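Local coordinates for protein flavin prenyltransferase UbiX (Aquifex aeolicus, PDB 2EJB) that probably makes the prenylated FMN cofactor of UbiD decarboxylases by joining a dimethylallyl group from dimethylallyl monophosphate to the N5 and C6 atoms of FMN, at residues I4-T9 / V31-S36; Y86-S91 / V122-E127. One frame throughout, in Å; residues are numbered along the deposited sequence.

Contact 1: I4-T9 / V31-S36; sequences IALCIT and VDLVIS
V31 lays its CG1 against CB of L6, 4.1 Å away, where strand 30-35 runs parallel to strand 3-8, on the face packed by L21 and L24 of helix 14-26. D32 turns to the other face; its backbone N donates to I4 O (3.0 Å) and its O accepts from L6 N (2.9 Å), while its carboxylate forms a salt bridge with R62 and hydrogen bonds to H64 and Y82. L33 lies alongside L6, and with CG anti to the backbone N (chi1 175°) its CD1 comes to 4.0 Å from L6 CG and 3.8 Å from I8 CD1. V34 continues the ladder from its N to L6 O and from its O to I8 N, and its CG2 lies 4.0 Å from C7 SG, beside I107 of helix 106-117. S36 N donates to I8 O at 3.1 Å, and the serine hydroxyl caps helix 37-45 at A39 N. The pair forms the strands of a right-handed beta-alpha-beta unit of Rossmann-like type. Five regular bonds satisfy the facing amide groups of this buried pair and place S36, a predicted FMN-binding residue, at the C-terminal edge of the sheet.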
ATOM      1  N   ILE A   4     -12.047 -22.354  -3.117  1.00 45.35           N
ATOM      2  CA  ILE A   4     -11.358 -21.144  -2.701  1.00 46.78           C
ATOM      3  C   ILE A   4     -12.152 -20.543  -1.553  1.00 41.84           C
ATOM      4  O   ILE A   4     -13.384 -20.584  -1.549  1.00 40.69           O
ATOM      5  CB  ILE A   4     -11.281 -20.102  -3.848  1.00 51.31           C
ATOM      6  CG1 ILE A   4     -10.309 -20.575  -4.930  1.00 52.83           C
ATOM      7  CG2 ILE A   4     -10.834 -18.755  -3.300  1.00 55.03           C
ATOM      8  CD1 ILE A   4      -8.863 -20.642  -4.480  1.00 57.41           C
ATOM      9  N   ALA A   5     -11.442 -20.008  -0.570  1.00 36.95           N
ATOM     10  CA  ALA A   5     -12.080 -19.383   0.575  1.00 38.40           C
ATOM     11  C   ALA A   5     -11.836 -17.883   0.464  1.00 34.14           C
ATOM     12  O   ALA A   5     -10.706 -17.451   0.251  1.00 39.07           O
ATOM     13  CB  ALA A   5     -11.485 -19.924   1.868  1.00 43.85           C
ATOM     14  N   LEU A   6     -12.900 -17.098   0.593  1.00 35.87           N
ATOM     15  CA  LEU A   6     -12.799 -15.648   0.498  1.00 36.35           C
ATOM     16  C   LEU A   6     -13.513 -14.980   1.659  1.00 39.24           C
ATOM     17  O   LEU A   6     -14.709 -15.199   1.886  1.00 38.21           O
ATOM     18  CB  LEU A   6     -13.397 -15.152  -0.827  1.00 41.04           C
ATOM     19  CG  LEU A   6     -13.492 -13.634  -1.059  1.00 38.33           C
ATOM     20  CD1 LEU A   6     -12.114 -12.977  -0.940  1.00 36.89           C
ATOM     21  CD2 LEU A   6     -14.068 -13.379  -2.439  1.00 39.17           C
ATOM     22  N   CYS A   7     -12.764 -14.170   2.396  1.00 36.09           N
ATOM     23  CA  CYS A   7     -13.298 -13.441   3.536  1.00 37.23           C
ATOM     24  C   CYS A   7     -13.194 -11.955   3.233  1.00 37.25           C
ATOM     25  O   CYS A   7     -12.141 -11.474   2.805  1.00 35.63           O
ATOM     26  CB  CYS A   7     -12.496 -13.755   4.798  1.00 34.40           C
ATOM     27  SG  CYS A   7     -12.411 -15.514   5.228  1.00 39.09           S
ATOM     28  N   ILE A   8     -14.285 -11.230   3.458  1.00 39.71           N
ATOM     29  CA  ILE A   8     -14.305  -9.792   3.214  1.00 38.53           C
ATOM     30  C   ILE A   8     -14.554  -9.084   4.538  1.00 39.23           C
ATOM     31  O   ILE A   8     -15.614  -9.233   5.146  1.00 35.23           O
ATOM     32  CB  ILE A   8     -15.403  -9.437   2.191  1.00 42.67           C
ATOM     33  CG1 ILE A   8     -15.224 -10.311   0.947  1.00 32.38           C
ATOM     34  CG2 ILE A   8     -15.321  -7.959   1.816  1.00 33.81           C
ATOM     35  CD1 ILE A   8     -16.218 -10.030  -0.167  1.00 46.19           C
ATOM     36  N   THR A   9     -13.559  -8.324   4.990  1.00 37.43           N
ATOM     37  CA  THR A   9     -13.660  -7.613   6.256  1.00 34.80           C
ATOM     38  C   THR A   9     -14.052  -6.154   6.085  1.00 45.28           C
ATOM     39  O   THR A   9     -14.085  -5.631   4.970  1.00 42.60           O
ATOM     40  CB  THR A   9     -12.335  -7.672   7.035  1.00 38.00           C
ATOM     41  OG1 THR A   9     -11.308  -6.993   6.298  1.00 32.63           O
ATOM     42  CG2 THR A   9     -11.925  -9.117   7.256  1.00 32.42           C
ATOM     43  N   VAL A  31     -16.613 -20.997  -4.607  1.00 45.65           N
ATOM     44  CA  VAL A  31     -16.241 -20.061  -3.563  1.00 43.04           C
ATOM     45  C   VAL A  31     -17.041 -20.111  -2.275  1.00 44.60           C
ATOM     46  O   VAL A  31     -18.271 -20.058  -2.276  1.00 45.20           O
ATOM     47  CB  VAL A  31     -16.278 -18.613  -4.089  1.00 42.46           C
ATOM     48  CG1 VAL A  31     -15.814 -17.650  -3.006  1.00 40.69           C
ATOM     49  CG2 VAL A  31     -15.403 -18.491  -5.324  1.00 41.46           C
ATOM     50  N   ASP A  32     -16.311 -20.224  -1.171  1.00 43.48           N
ATOM     51  CA  ASP A  32     -16.902 -20.219   0.156  1.00 40.47           C
ATOM     52  C   ASP A  32     -16.639 -18.794   0.630  1.00 40.82           C
ATOM     53  O   ASP A  32     -15.489 -18.377   0.792  1.00 36.82           O
ATOM     54  CB  ASP A  32     -16.214 -21.249   1.054  1.00 40.20           C
ATOM     55  CG  ASP A  32     -16.779 -22.649   0.865  1.00 37.93           C
ATOM     56  OD1 ASP A  32     -17.976 -22.843   1.154  1.00 41.03           O
ATOM     57  OD2 ASP A  32     -16.036 -23.550   0.430  1.00 39.57           O
ATOM     58  N   LEU A  33     -17.714 -18.048   0.834  1.00 38.50           N
ATOM     59  CA  LEU A  33     -17.616 -16.651   1.217  1.00 37.79           C
ATOM     60  C   LEU A  33     -18.015 -16.301   2.638  1.00 38.73           C
ATOM     61  O   LEU A  33     -19.021 -16.783   3.157  1.00 46.75           O
ATOM     62  CB  LEU A  33     -18.461 -15.821   0.251  1.00 37.84           C
ATOM     63  CG  LEU A  33     -18.592 -14.330   0.544  1.00 37.19           C
ATOM     64  CD1 LEU A  33     -17.233 -13.651   0.404  1.00 31.87           C
ATOM     65  CD2 LEU A  33     -19.596 -13.729  -0.428  1.00 41.86           C
ATOM     66  N   VAL A  34     -17.212 -15.450   3.264  1.00 37.34           N
ATOM     67  CA  VAL A  34     -17.502 -14.989   4.611  1.00 35.39           C
ATOM     68  C   VAL A  34     -17.507 -13.471   4.528  1.00 42.19           C
ATOM     69  O   VAL A  34     -16.521 -12.868   4.102  1.00 40.12           O
ATOM     70  CB  VAL A  34     -16.420 -15.404   5.636  1.00 36.06           C
ATOM     71  CG1 VAL A  34     -16.890 -15.038   7.034  1.00 27.63           C
ATOM     72  CG2 VAL A  34     -16.135 -16.891   5.547  1.00 31.52           C
ATOM     73  N   ILE A  35     -18.618 -12.859   4.923  1.00 45.03           N
ATOM     74  CA  ILE A  35     -18.735 -11.406   4.888  1.00 50.78           C
ATOM     75  C   ILE A  35     -19.006 -10.856   6.277  1.00 51.49           C
ATOM     76  O   ILE A  35     -19.989 -11.231   6.918  1.00 55.45           O
ATOM     77  CB  ILE A  35     -19.880 -10.960   3.967  1.00 52.22           C
ATOM     78  CG1 ILE A  35     -19.759 -11.658   2.613  1.00 49.68           C
ATOM     79  CG2 ILE A  35     -19.831  -9.449   3.779  1.00 48.93           C
ATOM     80  CD1 ILE A  35     -20.910 -11.377   1.674  1.00 50.55           C
ATOM     81  N   SER A  36     -18.129  -9.972   6.741  1.00 54.22           N
ATOM     82  CA  SER A  36     -18.287  -9.366   8.057  1.00 58.27           C
ATOM     83  C   SER A  36     -19.411  -8.331   7.998  1.00 62.02           C
ATOM     84  O   SER A  36     -19.768  -7.860   6.917  1.00 58.71           O
ATOM     85  CB  SER A  36     -16.987  -8.680   8.493  1.00 60.77           C
ATOM     86  OG  SER A  36     -16.788  -7.466   7.787  1.00 60.59           O
TER

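Contact 2: Y86-S91 / V122-E127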
ATOM      1  N   TYR A  86      -8.347 -16.185   0.854  1.00 27.04           N
ATOM      2  CA  TYR A  86      -8.212 -14.748   0.644  1.00 33.80           C
ATOM      3  C   TYR A  86      -8.959 -13.991   1.726  1.00 33.16           C
ATOM      4  O   TYR A  86     -10.049 -14.393   2.140  1.00 29.93           O
ATOM      5  CB  TYR A  86      -8.802 -14.316  -0.704  1.00 28.47           C
ATOM      6  CG  TYR A  86      -7.985 -14.687  -1.920  1.00 38.43           C
ATOM      7  CD1 TYR A  86      -8.460 -15.620  -2.843  1.00 34.59           C
ATOM      8  CD2 TYR A  86      -6.752 -14.086  -2.166  1.00 32.40           C
ATOM      9  CE1 TYR A  86      -7.726 -15.945  -3.981  1.00 35.36           C
ATOM     10  CE2 TYR A  86      -6.012 -14.404  -3.299  1.00 35.95           C
ATOM     11  CZ  TYR A  86      -6.506 -15.333  -4.202  1.00 34.21           C
ATOM     12  OH  TYR A  86      -5.785 -15.649  -5.329  1.00 29.45           O
ATOM     13  N   VAL A  87      -8.358 -12.899   2.181  1.00 32.22           N
ATOM     14  CA  VAL A  87      -8.964 -12.014   3.167  1.00 32.23           C
ATOM     15  C   VAL A  87      -8.793 -10.669   2.472  1.00 36.27           C
ATOM     16  O   VAL A  87      -7.800  -9.958   2.666  1.00 31.37           O
ATOM     17  CB  VAL A  87      -8.207 -12.031   4.516  1.00 38.07           C
ATOM     18  CG1 VAL A  87      -8.838 -11.038   5.477  1.00 30.61           C
ATOM     19  CG2 VAL A  87      -8.254 -13.432   5.121  1.00 35.60           C
ATOM     20  N   VAL A  88      -9.774 -10.355   1.629  1.00 34.79           N
ATOM     21  CA  VAL A  88      -9.772  -9.150   0.812  1.00 35.43           C
ATOM     22  C   VAL A  88     -11.075  -8.353   0.896  1.00 40.26           C
ATOM     23  O   VAL A  88     -12.126  -8.813   0.446  1.00 33.30           O
ATOM     24  CB  VAL A  88      -9.539  -9.524  -0.674  1.00 32.31           C
ATOM     25  CG1 VAL A  88      -9.520  -8.271  -1.536  1.00 24.63           C
ATOM     26  CG2 VAL A  88      -8.240 -10.319  -0.821  1.00 30.99           C
ATOM     27  N   PRO A  89     -11.027  -7.158   1.503  1.00 39.23           N
ATOM     28  CA  PRO A  89      -9.812  -6.576   2.079  1.00 39.22           C
ATOM     29  C   PRO A  89      -9.655  -7.052   3.517  1.00 33.20           C
ATOM     30  O   PRO A  89     -10.620  -7.490   4.136  1.00 33.38           O
ATOM     31  CB  PRO A  89     -10.080  -5.080   2.002  1.00 36.98           C
ATOM     32  CG  PRO A  89     -11.549  -5.011   2.289  1.00 43.25           C
ATOM     33  CD  PRO A  89     -12.112  -6.159   1.452  1.00 42.78           C
ATOM     34  N   CYS A  90      -8.438  -6.958   4.039  1.00 32.95           N
ATOM     35  CA  CYS A  90      -8.148  -7.365   5.405  1.00 30.61           C
ATOM     36  C   CYS A  90      -7.908  -6.121   6.261  1.00 35.60           C
ATOM     37  O   CYS A  90      -6.881  -5.459   6.121  1.00 33.91           O
ATOM     38  CB  CYS A  90      -6.905  -8.259   5.431  1.00 29.30           C
ATOM     39  SG  CYS A  90      -6.409  -8.801   7.088  1.00 31.79           S
ATOM     40  N   SER A  91      -8.855  -5.813   7.146  1.00 33.49           N
ATOM     41  CA  SER A  91      -8.750  -4.650   8.022  1.00 35.30           C
ATOM     42  C   SER A  91      -7.544  -4.812   8.940  1.00 37.25           C
ATOM     43  O   SER A  91      -7.059  -5.928   9.138  1.00 35.29           O
ATOM     44  CB  SER A  91     -10.022  -4.500   8.869  1.00 35.25           C
ATOM     45  OG  SER A  91     -10.172  -5.582   9.778  1.00 30.91           O
ATOM     46  N   VAL A 122      -3.752 -15.316   1.841  1.00 36.81           N
ATOM     47  CA  VAL A 122      -3.431 -14.053   1.180  1.00 33.74           C
ATOM     48  C   VAL A 122      -4.257 -12.891   1.736  1.00 34.09           C
ATOM     49  O   VAL A 122      -5.486 -12.945   1.762  1.00 35.20           O
ATOM     50  CB  VAL A 122      -3.667 -14.168  -0.340  1.00 34.03           C
ATOM     51  CG1 VAL A 122      -3.093 -12.959  -1.054  1.00 29.09           C
ATOM     52  CG2 VAL A 122      -3.032 -15.452  -0.869  1.00 36.61           C
ATOM     53  N   LEU A 123      -3.573 -11.837   2.166  1.00 28.99           N
ATOM     54  CA  LEU A 123      -4.234 -10.661   2.736  1.00 27.26           C
ATOM     55  C   LEU A 123      -3.995  -9.398   1.910  1.00 31.75           C
ATOM     56  O   LEU A 123      -2.887  -9.166   1.416  1.00 32.41           O
ATOM     57  CB  LEU A 123      -3.731 -10.426   4.167  1.00 28.71           C
ATOM     58  CG  LEU A 123      -4.228 -11.248   5.367  1.00 41.98           C
ATOM     59  CD1 LEU A 123      -4.654 -12.641   4.964  1.00 38.03           C
ATOM     60  CD2 LEU A 123      -3.127 -11.279   6.434  1.00 37.43           C
ATOM     61  N   LEU A 124      -5.042  -8.592   1.745  1.00 31.73           N
ATOM     62  CA  LEU A 124      -4.915  -7.337   1.014  1.00 30.25           C
ATOM     63  C   LEU A 124      -5.077  -6.256   2.060  1.00 33.63           C
ATOM     64  O   LEU A 124      -6.175  -6.044   2.571  1.00 33.78           O
ATOM     65  CB  LEU A 124      -5.995  -7.172  -0.069  1.00 32.40           C
ATOM     66  CG  LEU A 124      -5.758  -5.903  -0.910  1.00 36.99           C
ATOM     67  CD1 LEU A 124      -4.590  -6.156  -1.850  1.00 38.77           C
ATOM     68  CD2 LEU A 124      -7.005  -5.535  -1.711  1.00 40.20           C
ATOM     69  N   VAL A 125      -3.981  -5.589   2.399  1.00 33.96           N
ATOM     70  CA  VAL A 125      -4.019  -4.542   3.410  1.00 32.13           C
ATOM     71  C   VAL A 125      -4.124  -3.161   2.779  1.00 38.24           C
ATOM     72  O   VAL A 125      -3.453  -2.852   1.797  1.00 36.32           O
ATOM     73  CB  VAL A 125      -2.770  -4.601   4.314  1.00 30.27           C
ATOM     74  CG1 VAL A 125      -2.823  -3.477   5.335  1.00 29.79           C
ATOM     75  CG2 VAL A 125      -2.708  -5.961   5.025  1.00 29.05           C
ATOM     76  N   ARG A 126      -4.985  -2.340   3.364  1.00 36.80           N
ATOM     77  CA  ARG A 126      -5.227  -0.993   2.882  1.00 37.70           C
ATOM     78  C   ARG A 126      -5.237  -0.062   4.089  1.00 40.56           C
ATOM     79  O   ARG A 126      -6.247   0.068   4.779  1.00 36.22           O
ATOM     80  CB  ARG A 126      -6.572  -0.966   2.146  1.00 44.21           C
ATOM     81  CG  ARG A 126      -6.900   0.304   1.375  1.00 47.61           C
ATOM     82  CD  ARG A 126      -7.353   1.409   2.302  1.00 46.46           C
ATOM     83  NE  ARG A 126      -6.407   2.511   2.306  1.00 52.10           N
ATOM     84  CZ  ARG A 126      -6.383   3.469   3.222  1.00 51.06           C
ATOM     85  NH1 ARG A 126      -7.258   3.459   4.220  1.00 50.81           N
ATOM     86  NH2 ARG A 126      -5.479   4.433   3.139  1.00 44.36           N
ATOM     87  N   GLU A 127      -4.093   0.559   4.353  1.00 39.43           N
ATOM     88  CA  GLU A 127      -3.952   1.485   5.470  1.00 35.32           C
ATOM     89  C   GLU A 127      -2.831   2.481   5.164  1.00 37.82           C
ATOM     90  O   GLU A 127      -1.933   2.187   4.378  1.00 37.95           O
ATOM     91  CB  GLU A 127      -3.643   0.714   6.760  1.00 40.98           C
ATOM     92  CG  GLU A 127      -3.407   1.604   7.972  1.00 41.06           C
ATOM     93  CD  GLU A 127      -4.601   2.481   8.292  1.00 48.24           C
ATOM     94  OE1 GLU A 127      -5.520   2.005   8.994  1.00 44.15           O
ATOM     95  OE2 GLU A 127      -4.622   3.644   7.828  1.00 44.61           O
TER
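The Y86 ring lies alongside V122, its CD2 approaching V122 CB obliquely at 3.6 Å, and its hydroxyl reaches L173 O in helix 162-176. On the other face, V87 CB meets L123 CD1 at 3.6 Å. The same leucine presents CG to C90 SG, 3.7 Å away; with the sulfur anti to the backbone N (chi1 178°), the cysteine side chain extends beside L123, and L95 of helix 92-100 packs on both. V88 CG1 touches L124 CD2 at 3.7 Å, next to Y16 of helix 14-26. V87 N donates to V122 O (2.9 Å), and L124 N donates to V87 O at 3.2 Å. The chain turns a corner through V88 and P89, joined by a cis peptide bond, before C90 N meets L124 O at 2.8 Å. The last two donors are tilted 25° from the acceptor's carbonyl plane. The corner takes up one extra residue, so V87 lies opposite L123 but P89 opposite L124. The S91 hydroxyl caps helix 92-100 at T94 N, and R126 NH2 is hydrogen-bonded to S152 O of the second subunit. Apolar packing and buried amide bonds thus hold the strand ends that carry S91 and R126, both predicted to bind FMN.

From the N terminus, strand 3-8 leads through helix 14-26 to strand 30-35, and contact 1 closes this first loop. The chain goes on through helix 37-45 and the outermost strand 61-65 before it returns to the other side of strand 3-8, where strand 82-90 runs; contact 2 closes a second, longer loop when strand 121-125 pairs with it after helices 92-100 and 106-117. The loops follow in series, neither enclosing nor crossing the other. Strands 3-8 and 82-90 join them: C7 N lies 2.7 Å from Y86 O, a probable hydrogen bond, and T9 OG1 is hydrogen-bonded to S91 N. Together the contacts span the four central strands of the parallel sheet.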